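Local coordinates for putative NAD(P)H nitroreductase ydfN (Bacillus subtilis, PDB 3BEM), which is a putative FMN-dependent NAD(P)H nitroreductase, a homodimeric flavoprotein that may contribute to the degradation of aromatic compounds, at residues B[41-46]-B[159-164]; B[175-180]-B[186-191]. The protein carries 3 engineered substitutions. All coordinates share one frame; numbering follows the deposited sequence.

Contact 1 (B[41-46]-B[159-164]). Engineered in segment 159-164: Ala159 (natural residue Lys), Ala160 (natural residue Glu), Ala161 (natural residue Lys).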
loop_
_atom_site.group_PDB
_atom_site.type_symbol
_atom_site.label_atom_id
_atom_site.label_comp_id
_atom_site.label_asym_id
_atom_site.label_seq_id
_atom_site.Cartn_x
_atom_site.Cartn_y
_atom_site.Cartn_z
ATOM N N ASN B 41 2.429 1.542 -19.381
ATOM C CA ASN B 41 3.761 2.023 -19.097
ATOM C C ASN B 41 3.769 3.438 -18.470
ATOM O O ASN B 41 4.514 3.707 -17.551
ATOM C CB ASN B 41 4.606 1.993 -20.371
ATOM C CG ASN B 41 5.062 0.581 -20.761
ATOM O OD1 ASN B 41 5.110 -0.359 -19.948
ATOM N ND2 ASN B 41 5.469 0.455 -22.026
ATOM N N GLU B 42 2.863 4.300 -18.865
ATOM C CA GLU B 42 2.720 5.581 -18.211
ATOM C C GLU B 42 2.359 5.484 -16.710
ATOM O O GLU B 42 2.943 6.181 -15.888
ATOM C CB GLU B 42 1.666 6.411 -18.930
ATOM C CG GLU B 42 1.447 7.771 -18.286
ATOM C CD GLU B 42 0.397 8.618 -18.978
ATOM O OE1 GLU B 42 -0.351 8.111 -19.839
ATOM O OE2 GLU B 42 0.306 9.810 -18.632
HETATM N N MSE B 43 1.478 4.556 -16.365
HETATM C CA MSE B 43 1.134 4.317 -14.996
HETATM C C MSE B 43 2.337 3.742 -14.235
HETATM O O MSE B 43 2.622 4.132 -13.105
HETATM C CB MSE B 43 -0.089 3.377 -14.905
HETATM C CG MSE B 43 -1.259 3.900 -15.628
HETATM SE SE MSE B 43 -2.635 2.498 -15.670
HETATM C CE MSE B 43 -3.585 3.074 -17.200
ATOM N N PHE B 44 3.069 2.822 -14.881
ATOM C CA PHE B 44 4.199 2.152 -14.241
ATOM C C PHE B 44 5.375 3.117 -14.014
ATOM O O PHE B 44 6.158 2.925 -13.080
ATOM C CB PHE B 44 4.609 0.915 -15.010
ATOM C CG PHE B 44 3.654 -0.236 -14.893
ATOM C CD1 PHE B 44 3.247 -0.709 -13.654
ATOM C CD2 PHE B 44 3.199 -0.896 -16.039
ATOM C CE1 PHE B 44 2.360 -1.802 -13.548
ATOM C CE2 PHE B 44 2.318 -1.989 -15.936
ATOM C CZ PHE B 44 1.946 -2.437 -14.694
ATOM N N GLU B 45 5.498 4.169 -14.843
ATOM C CA GLU B 45 6.519 5.204 -14.567
ATOM C C GLU B 45 6.266 5.889 -13.217
ATOM O O GLU B 45 7.211 6.259 -12.507
ATOM C CB GLU B 45 6.574 6.232 -15.676
ATOM C CG GLU B 45 7.175 5.716 -16.936
ATOM C CD GLU B 45 8.704 5.488 -16.949
ATOM O OE1 GLU B 45 9.435 6.129 -16.177
ATOM O OE2 GLU B 45 9.180 4.671 -17.784
ATOM N N LEU B 46 4.993 6.076 -12.866
ATOM C CA LEU B 46 4.684 6.633 -11.565
ATOM C C LEU B 46 4.912 5.624 -10.453
ATOM O O LEU B 46 5.422 5.962 -9.394
ATOM C CB LEU B 46 3.219 7.126 -11.504
ATOM C CG LEU B 46 2.888 8.259 -12.468
ATOM C CD1 LEU B 46 1.412 8.648 -12.279
ATOM C CD2 LEU B 46 3.790 9.479 -12.326
ATOM N N ALA B 159 -6.451 5.619 -11.922
ATOM C CA ALA B 159 -7.564 6.536 -11.716
ATOM C C ALA B 159 -7.282 7.887 -12.341
ATOM O O ALA B 159 -8.133 8.468 -13.017
ATOM C CB ALA B 159 -7.857 6.700 -10.210
ATOM N N ALA B 160 -6.058 8.358 -12.162
ATOM C CA ALA B 160 -5.650 9.611 -12.726
ATOM C C ALA B 160 -5.664 9.569 -14.244
ATOM O O ALA B 160 -5.895 10.621 -14.925
ATOM C CB ALA B 160 -4.305 10.032 -12.223
ATOM N N ALA B 161 -5.445 8.381 -14.792
ATOM C CA ALA B 161 -5.414 8.189 -16.241
ATOM C C ALA B 161 -6.774 7.925 -16.821
ATOM O O ALA B 161 -6.909 7.914 -18.054
ATOM C CB ALA B 161 -4.407 7.069 -16.640
ATOM N N GLY B 162 -7.788 7.856 -15.972
ATOM C CA GLY B 162 -9.148 7.662 -16.407
ATOM C C GLY B 162 -9.622 6.224 -16.493
ATOM O O GLY B 162 -10.704 5.962 -17.071
ATOM N N TRP B 163 -8.902 5.314 -15.851
ATOM C CA TRP B 163 -9.277 3.902 -15.846
ATOM C C TRP B 163 -9.838 3.494 -14.475
ATOM O O TRP B 163 -9.474 4.068 -13.425
ATOM C CB TRP B 163 -8.059 3.049 -16.174
ATOM C CG TRP B 163 -7.571 3.199 -17.563
ATOM C CD1 TRP B 163 -6.680 4.132 -18.028
ATOM C CD2 TRP B 163 -7.948 2.407 -18.701
ATOM N NE1 TRP B 163 -6.483 3.975 -19.376
ATOM C CE2 TRP B 163 -7.238 2.915 -19.820
ATOM C CE3 TRP B 163 -8.802 1.315 -18.881
ATOM C CZ2 TRP B 163 -7.373 2.370 -21.102
ATOM C CZ3 TRP B 163 -8.931 0.779 -20.140
ATOM C CH2 TRP B 163 -8.226 1.305 -21.244
ATOM N N ASP B 164 -10.648 2.446 -14.476
ATOM C CA ASP B 164 -11.132 1.823 -13.240
ATOM C C ASP B 164 -10.318 0.579 -12.902
ATOM O O ASP B 164 -9.822 -0.104 -13.777
ATOM C CB ASP B 164 -12.600 1.461 -13.389
ATOM C CG ASP B 164 -13.426 2.684 -13.688
ATOM O OD1 ASP B 164 -13.358 3.670 -12.877
ATOM O OD2 ASP B 164 -14.069 2.716 -14.739
#
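At the Schellman motif that closes helix 136-161, Met43 of helix 37-47 reaches across to Ala161 and Trp163, joining two helices of the nitroreductase fold just before strand 164-168. The backbones stay well apart, the nearest pair of CA atoms, Met43 and Ala161, being 7.7 Å from each other, and no hydrogen bond links the segments. The gap is spanned by one selenomethionine. CG of Met43 stands anti to its own carbonyl carbon (chi1 -57°), and the extended chain beyond it carries the terminal methyl past the selenium to the indole and to Ala161. That methyl, CE, lies 4.1 Å from CB of Ala161, an engineered residue replacing a natural lysine. It also meets the pyrrole part of the Trp163 indole obliquely, and the two side chains cross at about a right angle. Ala161 CB lies in the plane of that indole, at its edge, 4.0 Å from Trp163 CD1; methyl, alanine and ring thus share one small apolar corner. The chain turn makes this possible: Gly162 has a positive phi of 91°, at which a CB would collide with the carbonyl O of Ala161, and its N bonds back to Ala159 O at 3.0 Å, bringing Trp163 round to face helix 37-47. Ile35 and Ile194 pack on both Met43 and Trp163, while Lys196 makes a cation-pi contact with the indole. Nearer the N-terminal end of helix 37-47, Asn41 OD1 is hydrogen-bonded to Tyr217 OH of the second subunit, which places this helix at the dimer interface. The tightest approach is at the indole's Trp163 CD1, 3.4 Å from Met43 CE, with Trp163 NE1 following at 3.7 Å from the same methyl.

Contact 2 (B[175-180]-B[186-191])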
loop_
_atom_site.group_PDB
_atom_site.type_symbol
_atom_site.label_atom_id
_atom_site.label_comp_id
_atom_site.label_asym_id
_atom_site.label_seq_id
_atom_site.Cartn_x
_atom_site.Cartn_y
_atom_site.Cartn_z
ATOM N N ALA B 175 -2.374 -21.768 -7.839
ATOM C CA ALA B 175 -2.897 -21.964 -9.176
ATOM C C ALA B 175 -2.413 -20.883 -10.140
ATOM O O ALA B 175 -2.042 -21.162 -11.309
ATOM C CB ALA B 175 -4.415 -22.006 -9.124
ATOM N N VAL B 176 -2.464 -19.631 -9.673
ATOM C CA VAL B 176 -1.996 -18.514 -10.470
ATOM C C VAL B 176 -0.537 -18.704 -10.796
ATOM O O VAL B 176 -0.104 -18.467 -11.924
ATOM C CB VAL B 176 -2.228 -17.157 -9.739
ATOM C CG1 VAL B 176 -1.492 -16.009 -10.452
ATOM C CG2 VAL B 176 -3.756 -16.881 -9.627
ATOM N N LYS B 177 0.260 -19.126 -9.809
ATOM C CA LYS B 177 1.689 -19.311 -10.088
ATOM C C LYS B 177 1.890 -20.415 -11.137
ATOM O O LYS B 177 2.766 -20.290 -12.030
ATOM C CB LYS B 177 2.502 -19.596 -8.828
ATOM C CG LYS B 177 2.601 -18.418 -7.868
ATOM C CD LYS B 177 3.998 -18.133 -7.342
ATOM C CE LYS B 177 4.289 -18.771 -6.013
ATOM N NZ LYS B 177 5.631 -18.304 -5.492
ATOM N N ARG B 178 1.122 -21.501 -11.049
ATOM C CA ARG B 178 1.273 -22.572 -12.047
ATOM C C ARG B 178 0.849 -22.098 -13.435
ATOM O O ARG B 178 1.467 -22.421 -14.431
ATOM C CB ARG B 178 0.421 -23.780 -11.733
ATOM C CG ARG B 178 0.880 -24.598 -10.603
ATOM C CD ARG B 178 0.185 -25.948 -10.635
ATOM N NE ARG B 178 -1.253 -25.823 -10.476
ATOM C CZ ARG B 178 -1.871 -25.609 -9.315
ATOM N NH1 ARG B 178 -1.192 -25.537 -8.176
ATOM N NH2 ARG B 178 -3.193 -25.506 -9.285
ATOM N N ILE B 179 -0.260 -21.386 -13.515
ATOM C CA ILE B 179 -0.746 -20.925 -14.811
ATOM C C ILE B 179 0.197 -19.950 -15.468
ATOM O O ILE B 179 0.386 -20.006 -16.683
ATOM C CB ILE B 179 -2.150 -20.291 -14.684
ATOM C CG1 ILE B 179 -3.179 -21.328 -14.274
ATOM C CG2 ILE B 179 -2.591 -19.610 -15.970
ATOM C CD1 ILE B 179 -4.405 -20.676 -13.676
ATOM N N LEU B 180 0.779 -19.045 -14.686
ATOM C CA LEU B 180 1.617 -17.964 -15.220
ATOM C C LEU B 180 3.104 -18.231 -15.111
ATOM O O LEU B 180 3.886 -17.363 -15.461
ATOM C CB LEU B 180 1.287 -16.639 -14.525
ATOM C CG LEU B 180 -0.173 -16.193 -14.698
ATOM C CD1 LEU B 180 -0.392 -14.852 -13.963
ATOM C CD2 LEU B 180 -0.638 -16.129 -16.168
ATOM N N PHE B 186 8.790 -15.282 -5.520
ATOM C CA PHE B 186 7.788 -14.232 -5.568
ATOM C C PHE B 186 6.538 -14.634 -4.843
ATOM O O PHE B 186 6.003 -15.708 -5.099
ATOM C CB PHE B 186 7.458 -13.883 -7.008
ATOM C CG PHE B 186 8.618 -13.322 -7.750
ATOM C CD1 PHE B 186 9.008 -12.017 -7.565
ATOM C CD2 PHE B 186 9.324 -14.119 -8.618
ATOM C CE1 PHE B 186 10.134 -11.510 -8.232
ATOM C CE2 PHE B 186 10.427 -13.637 -9.297
ATOM C CZ PHE B 186 10.835 -12.339 -9.111
ATOM N N GLU B 187 6.108 -13.784 -3.923
ATOM C CA GLU B 187 4.788 -13.854 -3.364
ATOM C C GLU B 187 3.776 -13.206 -4.300
ATOM O O GLU B 187 4.047 -12.115 -4.799
ATOM C CB GLU B 187 4.821 -13.166 -2.010
ATOM C CG GLU B 187 3.547 -13.154 -1.250
ATOM C CD GLU B 187 3.232 -14.440 -0.546
ATOM O OE1 GLU B 187 4.154 -15.285 -0.336
ATOM O OE2 GLU B 187 2.008 -14.609 -0.253
ATOM N N VAL B 188 2.637 -13.865 -4.560
ATOM C CA VAL B 188 1.559 -13.249 -5.307
ATOM C C VAL B 188 0.722 -12.420 -4.306
ATOM O O VAL B 188 -0.107 -12.949 -3.559
ATOM C CB VAL B 188 0.678 -14.233 -6.084
ATOM C CG1 VAL B 188 -0.308 -13.464 -6.963
ATOM C CG2 VAL B 188 1.499 -15.171 -6.956
ATOM N N VAL B 189 1.032 -11.137 -4.225
ATOM C CA VAL B 189 0.519 -10.267 -3.167
ATOM C C VAL B 189 -0.935 -9.832 -3.421
ATOM O O VAL B 189 -1.726 -9.794 -2.509
ATOM C CB VAL B 189 1.444 -9.079 -2.958
ATOM C CG1 VAL B 189 0.836 -8.006 -1.956
ATOM C CG2 VAL B 189 2.906 -9.580 -2.581
HETATM N N MSE B 190 -1.263 -9.555 -4.666
HETATM C CA MSE B 190 -2.626 -9.228 -5.057
HETATM C C MSE B 190 -2.784 -9.319 -6.540
HETATM O O MSE B 190 -1.811 -9.423 -7.265
HETATM C CB MSE B 190 -3.089 -7.849 -4.529
HETATM C CG MSE B 190 -2.652 -6.629 -5.068
HETATM SE SE MSE B 190 -3.659 -5.171 -4.020
HETATM C CE MSE B 190 -2.311 -5.241 -2.677
HETATM N N MSE B 191 -4.040 -9.332 -6.936
HETATM C CA MSE B 191 -4.439 -9.244 -8.322
HETATM C C MSE B 191 -5.154 -7.891 -8.487
HETATM O O MSE B 191 -5.850 -7.437 -7.594
HETATM C CB MSE B 191 -5.343 -10.432 -8.637
HETATM C CG MSE B 191 -5.885 -10.480 -10.008
HETATM SE SE MSE B 191 -7.058 -12.102 -10.141
HETATM C CE MSE B 191 -5.637 -13.344 -9.835
#
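Lys177 and Val188 mark the closest backbone approach, 7.7 Å between CA atoms, where helix 175-180 crosses strand 186-191 at 115° between their N-to-C directions, the axes 9.8 Å apart. Helix and strand follow each other through a short connection, the helix packing across one face of the central antiparallel sheet of the nitroreductase fold, in which strand 186-195 lies between 88-95 and 164-168. Lys177 ties the helix to the start of the strand. Its chain is bent at chi2 and chi3, which carries the ammonium group across to the strand's backbone. There NZ of Lys177 donates to Phe186 O at 2.7 Å, nearly in line with the carbonyl (C=O...N angle 162°). A weak second bond runs from NZ to Asp183 O in the connection. The aliphatic part of the lysine runs antiparallel alongside the Val188 side chain, with Lys177 CG 3.5 Å from Val188 CG2; the same side chain packs by its stem and bonds by its tip. A leucine in place of Lys177 would probably keep part of the packing on Val188 but deprive Phe186 O and Asp183 O of this shared donor, leaving the connection less firmly tied to the helix. One residue earlier, Val176 CG2 lies 4.0 Å from Met191 CE; Met191 is a selenomethionine with a second conformer, so this touch is less certain. Between Val188 and Met191, Val189 and Met190 both face Val92 in a classic beta bulge. Phe171 packs on Val176, Val188 and Met191, and the Met191 side chain comes within about 7 Å of the bound FMN. Leu91 of strand 88-95 and Ala76 of helix 67-76 meet Val176, while Val189 and Met190 lean on helix 136-161.

How the contacts relate
Contact 2 is the more buried of the two, and contact 1 is only partly so, its segment 41-46 carrying the exposed Glu42 and Glu45. Their centres are 22 Å apart, on opposite sides of the chain's centre, and they do not touch each other. Strand 186-195 and helix 136-161 are common to both: the strand takes part directly in contact 2 and lends Ile194 to contact 1, while the helix supplies a segment of contact 1 and packs beside contact 2. Contact 1 is purely apolar and joins elements distant in sequence; contact 2 joins near neighbours, adding a lysine-to-carbonyl bond to its packing. Both also reach the second subunit.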